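Local coordinates for protein metallopeptidase containing co-catalytic metalloactive site (Shewanella denitrificans OS217, PDB 3B2Y) that is a putative zinc-dependent metallopeptidase of the M14 family, probably acting as a metallocarboxypeptidase, and carries a nickel ion in its metal site in this crystal, at residues Leu46-Leu56 and Glu147-Leu158. Residues are numbered along the deposited sequence; the frame is centred on the assembly and turned at random.
Sequences LGSVDSFAINL and EGKLLLEHAQLL
Leu46 lays its CD2 methyl over one face of the His154 imidazole, 3.8 Å from the ring centroid and 13° off the ring normal, a CH-pi contact; the ring carbon CE1 lies 3.2 Å from Leu46 O. A bond back to the preceding helix fixes the ring: ND1 donates to Leu150 O at 3.0 Å, in the ring plane. Histidine suits this junction, at the N-cap of helix 155-161, because one N-H reaches back to helix 146-152 while a face takes the methyl.

Most of the other contacts are apolar. With CG anti to the carbonyl carbon (chi1 -54°), the Leu46 fork reaches the helix, where CD1 parts from CD2 to meet Leu151 CD2 at 3.6 Å; both leucines also touch Leu106 of strand 102-106, the edge strand of the mixed sheet. Residues 46-56 form a beta hairpin with a type I' turn from Val49 to Phe52, and a classic beta bulge sets Leu46 and Gly47 opposite Ile54. Gly47 suits its place because a CB would run into Leu150 CD1, 4.1 Å from its CA. Ile54 CD1 meets that same methyl and the aliphatic CG of Glu147, whose OE1 is hydrogen-bonded to Ser145 OG and Asn121 ND2. Leu56 and Leu157 meet tip to tip through their CD2 methyls, 3.6 Å apart.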
ATOM      1  N   LEU A  46      -3.197  12.136  10.496  1.00 30.74           N
ATOM      2  CA  LEU A  46      -2.405  11.384  11.522  1.00 31.21           C
ATOM      3  C   LEU A  46      -1.109  12.104  11.862  1.00 35.66           C
ATOM      4  O   LEU A  46      -0.545  11.880  12.913  1.00 34.77           O
ATOM      5  CB  LEU A  46      -2.046   9.957  11.074  1.00 32.55           C
ATOM      6  CG  LEU A  46      -3.192   9.032  10.623  1.00 30.92           C
ATOM      7  CD1 LEU A  46      -2.827   7.594  10.481  1.00 42.17           C
ATOM      8  CD2 LEU A  46      -4.376   9.235  11.611  1.00 33.61           C
ATOM      9  N   GLY A  47      -0.720  13.060  11.033  1.00 29.88           N
ATOM     10  CA  GLY A  47       0.476  13.830  11.263  1.00 32.28           C
ATOM     11  C   GLY A  47       0.862  14.540   9.993  1.00 32.59           C
ATOM     12  O   GLY A  47       0.289  14.313   8.926  1.00 30.07           O
ATOM     13  N   SER A  48       1.931  15.299  10.097  1.00 27.08           N
ATOM     14  CA  SER A  48       2.432  16.084   8.967  1.00 26.34           C
ATOM     15  C   SER A  48       3.917  16.313   9.087  1.00 28.78           C
ATOM     16  O   SER A  48       4.425  16.444  10.202  1.00 25.79           O
ATOM     17  CB  SER A  48       1.625  17.389   8.823  1.00 28.45           C
ATOM     18  OG  SER A  48       1.994  18.466   9.607  1.00 43.10           O
ATOM     19  N   VAL A  49       4.622  16.332   7.956  1.00 27.35           N
ATOM     20  CA  VAL A  49       6.027  16.621   7.925  1.00 29.54           C
ATOM     21  C   VAL A  49       6.309  17.457   6.678  1.00 31.92           C
ATOM     22  O   VAL A  49       5.742  17.184   5.616  1.00 28.40           O
ATOM     23  CB  VAL A  49       6.844  15.300   7.928  1.00 34.80           C
ATOM     24  CG1 VAL A  49       6.489  14.464   6.802  1.00 46.46           C
ATOM     25  CG2 VAL A  49       8.384  15.617   7.993  1.00 45.13           C
ATOM     26  N   ASP A  50       7.124  18.500   6.832  1.00 32.84           N
ATOM     27  CA  ASP A  50       7.518  19.371   5.729  1.00 33.67           C
ATOM     28  C   ASP A  50       6.284  19.923   5.039  1.00 32.69           C
ATOM     29  O   ASP A  50       6.259  20.069   3.825  1.00 34.72           O
ATOM     30  CB  ASP A  50       8.439  18.637   4.753  1.00 32.53           C
ATOM     31  CG  ASP A  50       9.847  18.486   5.269  1.00 46.50           C
ATOM     32  OD1 ASP A  50      10.200  19.115   6.311  1.00 43.47           O
ATOM     33  OD2 ASP A  50      10.640  17.781   4.601  1.00 40.45           O
ATOM     34  N   SER A  51       5.263  20.233   5.844  1.00 33.08           N
ATOM     35  CA  SER A  51       3.976  20.803   5.398  1.00 32.81           C
ATOM     36  C   SER A  51       3.017  19.837   4.702  1.00 34.65           C
ATOM     37  O   SER A  51       1.942  20.243   4.263  1.00 33.89           O
ATOM     38  CB  SER A  51       4.213  22.046   4.524  1.00 38.64           C
ATOM     39  OG  SER A  51       4.452  23.225   5.322  1.00 46.86           O
ATOM     40  N   PHE A  52       3.394  18.564   4.568  1.00 27.60           N
ATOM     41  CA  PHE A  52       2.568  17.546   3.937  1.00 27.29           C
ATOM     42  C   PHE A  52       1.864  16.657   4.948  1.00 30.24           C
ATOM     43  O   PHE A  52       2.505  16.035   5.772  1.00 30.39           O
ATOM     44  CB  PHE A  52       3.407  16.631   3.065  1.00 26.12           C
ATOM     45  CG  PHE A  52       4.258  17.323   2.060  1.00 28.44           C
ATOM     46  CD1 PHE A  52       3.685  18.044   1.043  1.00 35.61           C
ATOM     47  CD2 PHE A  52       5.646  17.233   2.132  1.00 30.74           C
ATOM     48  CE1 PHE A  52       4.468  18.703   0.095  1.00 40.64           C
ATOM     49  CE2 PHE A  52       6.427  17.879   1.191  1.00 37.63           C
ATOM     50  CZ  PHE A  52       5.831  18.633   0.185  1.00 34.69           C
ATOM     51  N   ALA A  53       0.554  16.577   4.846  1.00 32.40           N
ATOM     52  CA  ALA A  53      -0.252  15.771   5.748  1.00 33.12           C
ATOM     53  C   ALA A  53      -0.174  14.308   5.441  1.00 33.82           C
ATOM     54  O   ALA A  53      -0.099  13.878   4.275  1.00 32.86           O
ATOM     55  CB  ALA A  53      -1.707  16.240   5.734  1.00 37.59           C
ATOM     56  N   ILE A  54      -0.193  13.519   6.499  1.00 31.63           N
ATOM     57  CA  ILE A  54      -0.304  12.071   6.410  1.00 30.48           C
ATOM     58  C   ILE A  54      -1.717  11.733   6.873  1.00 30.33           C
ATOM     59  O   ILE A  54      -2.032  11.770   8.071  1.00 29.52           O
ATOM     60  CB  ILE A  54       0.747  11.323   7.269  1.00 28.82           C
ATOM     61  CG1 ILE A  54       2.150  11.688   6.721  1.00 38.89           C
ATOM     62  CG2 ILE A  54       0.430   9.825   7.242  1.00 31.99           C
ATOM     63  CD1 ILE A  54       3.254  11.488   7.708  1.00 43.24           C
ATOM     64  N   ASN A  55      -2.586  11.475   5.894  1.00 29.30           N
ATOM     65  CA  ASN A  55      -4.008  11.364   6.100  1.00 30.02           C
ATOM     66  C   ASN A  55      -4.483   9.919   6.016  1.00 30.50           C
ATOM     67  O   ASN A  55      -4.065   9.136   5.117  1.00 29.17           O
ATOM     68  CB  ASN A  55      -4.691  12.227   5.059  1.00 32.94           C
ATOM     69  CG  ASN A  55      -4.484  13.709   5.315  1.00 34.03           C
ATOM     70  OD1 ASN A  55      -4.431  14.162   6.465  1.00 31.02           O
ATOM     71  ND2 ASN A  55      -4.391  14.460   4.261  1.00 38.38           N
ATOM     72  N   LEU A  56      -5.410   9.606   6.902  1.00 28.86           N
ATOM     73  CA  LEU A  56      -6.222   8.382   6.776  1.00 31.07           C
ATOM     74  C   LEU A  56      -7.604   8.820   6.297  1.00 32.46           C
ATOM     75  O   LEU A  56      -8.181   9.768   6.870  1.00 31.91           O
ATOM     76  CB  LEU A  56      -6.373   7.729   8.121  1.00 31.52           C
ATOM     77  CG  LEU A  56      -7.180   6.446   8.248  1.00 31.88           C
ATOM     78  CD1 LEU A  56      -6.569   5.314   7.487  1.00 29.49           C
ATOM     79  CD2 LEU A  56      -7.373   6.086   9.722  1.00 36.14           C
ATOM     80  N   GLU A 147       7.524   9.092  10.652  1.00 32.26           N
ATOM     81  CA  GLU A 147       6.202   8.685  10.144  1.00 32.61           C
ATOM     82  C   GLU A 147       5.664   7.460  10.881  1.00 32.31           C
ATOM     83  O   GLU A 147       4.499   7.453  11.252  1.00 29.95           O
ATOM     84  CB  GLU A 147       6.199   8.438   8.634  1.00 36.27           C
ATOM     85  CG  GLU A 147       6.700   9.638   7.771  1.00 42.17           C
ATOM     86  CD  GLU A 147       8.225   9.814   7.756  1.00 41.52           C
ATOM     87  OE1 GLU A 147       8.897   8.912   8.291  1.00 39.87           O
ATOM     88  OE2 GLU A 147       8.750  10.864   7.248  1.00 44.75           O
ATOM     89  N   GLY A 148       6.502   6.452  11.095  1.00 30.18           N
ATOM     90  CA  GLY A 148       6.126   5.301  11.909  1.00 31.16           C
ATOM     91  C   GLY A 148       5.654   5.649  13.308  1.00 28.81           C
ATOM     92  O   GLY A 148       4.710   5.083  13.832  1.00 29.67           O
ATOM     93  N   LYS A 149       6.376   6.531  13.971  1.00 26.70           N
ATOM     94  CA  LYS A 149       5.952   6.969  15.268  1.00 30.67           C
ATOM     95  C   LYS A 149       4.566   7.631  15.233  1.00 30.89           C
ATOM     96  O   LYS A 149       3.766   7.458  16.173  1.00 33.15           O
ATOM     97  CB  LYS A 149       6.980   7.920  15.861  1.00 32.66           C
ATOM     98  CG  LYS A 149       8.273   7.212  16.181  1.00 25.73           C
ATOM     99  CD  LYS A 149       9.359   8.225  16.629  1.00 33.33           C
ATOM    100  CE  LYS A 149      10.611   7.444  17.131  1.00 35.05           C
ATOM    101  NZ  LYS A 149      11.376   6.970  16.010  1.00 44.55           N
ATOM    102  N   LEU A 150       4.298   8.420  14.193  1.00 29.46           N
ATOM    103  CA  LEU A 150       3.012   9.125  14.086  1.00 30.34           C
ATOM    104  C   LEU A 150       1.892   8.124  13.834  1.00 29.39           C
ATOM    105  O   LEU A 150       0.812   8.245  14.368  1.00 33.48           O
ATOM    106  CB  LEU A 150       3.031  10.150  12.946  1.00 32.60           C
ATOM    107  CG  LEU A 150       4.050  11.304  13.061  1.00 37.39           C
ATOM    108  CD1 LEU A 150       4.144  12.117  11.710  1.00 37.31           C
ATOM    109  CD2 LEU A 150       3.710  12.232  14.355  1.00 33.51           C
ATOM    110  N   LEU A 151       2.153   7.110  13.023  1.00 30.33           N
ATOM    111  CA  LEU A 151       1.218   5.995  12.873  1.00 27.82           C
ATOM    112  C   LEU A 151       0.951   5.210  14.147  1.00 29.52           C
ATOM    113  O   LEU A 151      -0.187   4.891  14.467  1.00 30.17           O
ATOM    114  CB  LEU A 151       1.709   5.025  11.780  1.00 28.55           C
ATOM    115  CG  LEU A 151       1.713   5.530  10.339  1.00 30.42           C
ATOM    116  CD1 LEU A 151       2.083   4.391   9.490  1.00 31.75           C
ATOM    117  CD2 LEU A 151       0.397   6.084   9.860  1.00 33.13           C
ATOM    118  N   LEU A 152       1.995   4.976  14.920  1.00 27.92           N
ATOM    119  CA  LEU A 152       1.884   4.263  16.185  1.00 30.55           C
ATOM    120  C   LEU A 152       1.080   5.051  17.243  1.00 32.44           C
ATOM    121  O   LEU A 152       0.456   4.445  18.140  1.00 33.14           O
ATOM    122  CB  LEU A 152       3.281   3.829  16.650  1.00 28.49           C
ATOM    123  CG  LEU A 152       3.926   2.614  15.968  1.00 32.45           C
ATOM    124  CD1 LEU A 152       5.348   2.393  16.476  1.00 40.67           C
ATOM    125  CD2 LEU A 152       3.064   1.306  16.189  1.00 38.45           C
ATOM    126  N   GLU A 153       1.054   6.384  17.150  1.00 29.43           N
ATOM    127  CA  GLU A 153       0.198   7.263  17.990  1.00 32.71           C
ATOM    128  C   GLU A 153      -1.289   7.009  17.715  1.00 33.49           C
ATOM    129  O   GLU A 153      -2.112   7.362  18.531  1.00 38.04           O
ATOM    130  CB  GLU A 153       0.516   8.760  17.762  1.00 35.12           C
ATOM    131  CG  GLU A 153       1.865   9.241  18.340  1.00 41.40           C
ATOM    132  CD  GLU A 153       2.046  10.799  18.347  1.00 44.70           C
ATOM    133  OE1 GLU A 153       1.478  11.494  17.458  1.00 46.84           O
ATOM    134  OE2 GLU A 153       2.745  11.335  19.263  1.00 58.68           O
ATOM    135  N   HIS A 154      -1.596   6.378  16.576  1.00 30.41           N
ATOM    136  CA  HIS A 154      -2.956   6.067  16.124  1.00 31.18           C
ATOM    137  C   HIS A 154      -3.080   4.576  15.929  1.00 29.41           C
ATOM    138  O   HIS A 154      -3.889   4.083  15.141  1.00 29.45           O
ATOM    139  CB  HIS A 154      -3.209   6.814  14.827  1.00 31.10           C
ATOM    140  CG  HIS A 154      -3.176   8.291  15.006  1.00 31.61           C
ATOM    141  ND1 HIS A 154      -2.032   9.051  14.824  1.00 36.93           N
ATOM    142  CD2 HIS A 154      -4.127   9.143  15.435  1.00 37.94           C
ATOM    143  CE1 HIS A 154      -2.303  10.312  15.092  1.00 44.01           C
ATOM    144  NE2 HIS A 154      -3.573  10.398  15.441  1.00 46.25           N
ATOM    145  N   ALA A 155      -2.324   3.821  16.706  1.00 28.31           N
ATOM    146  CA  ALA A 155      -2.313   2.353  16.482  1.00 27.51           C
ATOM    147  C   ALA A 155      -3.722   1.735  16.601  1.00 32.16           C
ATOM    148  O   ALA A 155      -4.131   0.862  15.838  1.00 34.43           O
ATOM    149  CB  ALA A 155      -1.423   1.721  17.474  1.00 32.24           C
ATOM    150  N   GLN A 156      -4.435   2.104  17.628  1.00 30.37           N
ATOM    151  CA  GLN A 156      -5.734   1.482  17.871  1.00 35.81           C
ATOM    152  C   GLN A 156      -6.672   1.729  16.705  1.00 29.06           C
ATOM    153  O   GLN A 156      -7.429   0.872  16.341  1.00 31.68           O
ATOM    154  CB  GLN A 156      -6.333   2.053  19.130  1.00 32.05           C
ATOM    155  CG  GLN A 156      -7.399   1.168  19.756  1.00 47.77           C
ATOM    156  CD  GLN A 156      -7.170   1.014  21.252  1.00 63.00           C
ATOM    157  OE1 GLN A 156      -7.330   1.973  22.027  1.00 68.93           O
ATOM    158  NE2 GLN A 156      -6.755  -0.187  21.663  1.00 61.60           N
ATOM    159  N   LEU A 157      -6.625   2.937  16.168  1.00 32.20           N
ATOM    160  CA  LEU A 157      -7.455   3.338  15.028  1.00 31.15           C
ATOM    161  C   LEU A 157      -7.047   2.473  13.816  1.00 33.14           C
ATOM    162  O   LEU A 157      -7.904   1.940  13.104  1.00 32.35           O
ATOM    163  CB  LEU A 157      -7.275   4.808  14.769  1.00 33.21           C
ATOM    164  CG  LEU A 157      -7.990   5.378  13.561  1.00 32.29           C
ATOM    165  CD1 LEU A 157      -9.478   5.359  13.819  1.00 34.18           C
ATOM    166  CD2 LEU A 157      -7.443   6.727  13.245  1.00 31.79           C
ATOM    167  N   LEU A 158      -5.749   2.253  13.614  1.00 30.45           N
ATOM    168  CA  LEU A 158      -5.286   1.501  12.460  1.00 31.03           C
ATOM    169  C   LEU A 158      -5.606  -0.006  12.575  1.00 27.34           C
ATOM    170  O   LEU A 158      -5.884  -0.659  11.575  1.00 30.22           O
ATOM    171  CB  LEU A 158      -3.789   1.695  12.254  1.00 27.29           C
ATOM    172  CG  LEU A 158      -3.550   3.137  11.785  1.00 30.23           C
ATOM    173  CD1 LEU A 158      -2.037   3.432  11.870  1.00 34.25           C
ATOM    174  CD2 LEU A 158      -4.128   3.428  10.386  1.00 32.27           C
TER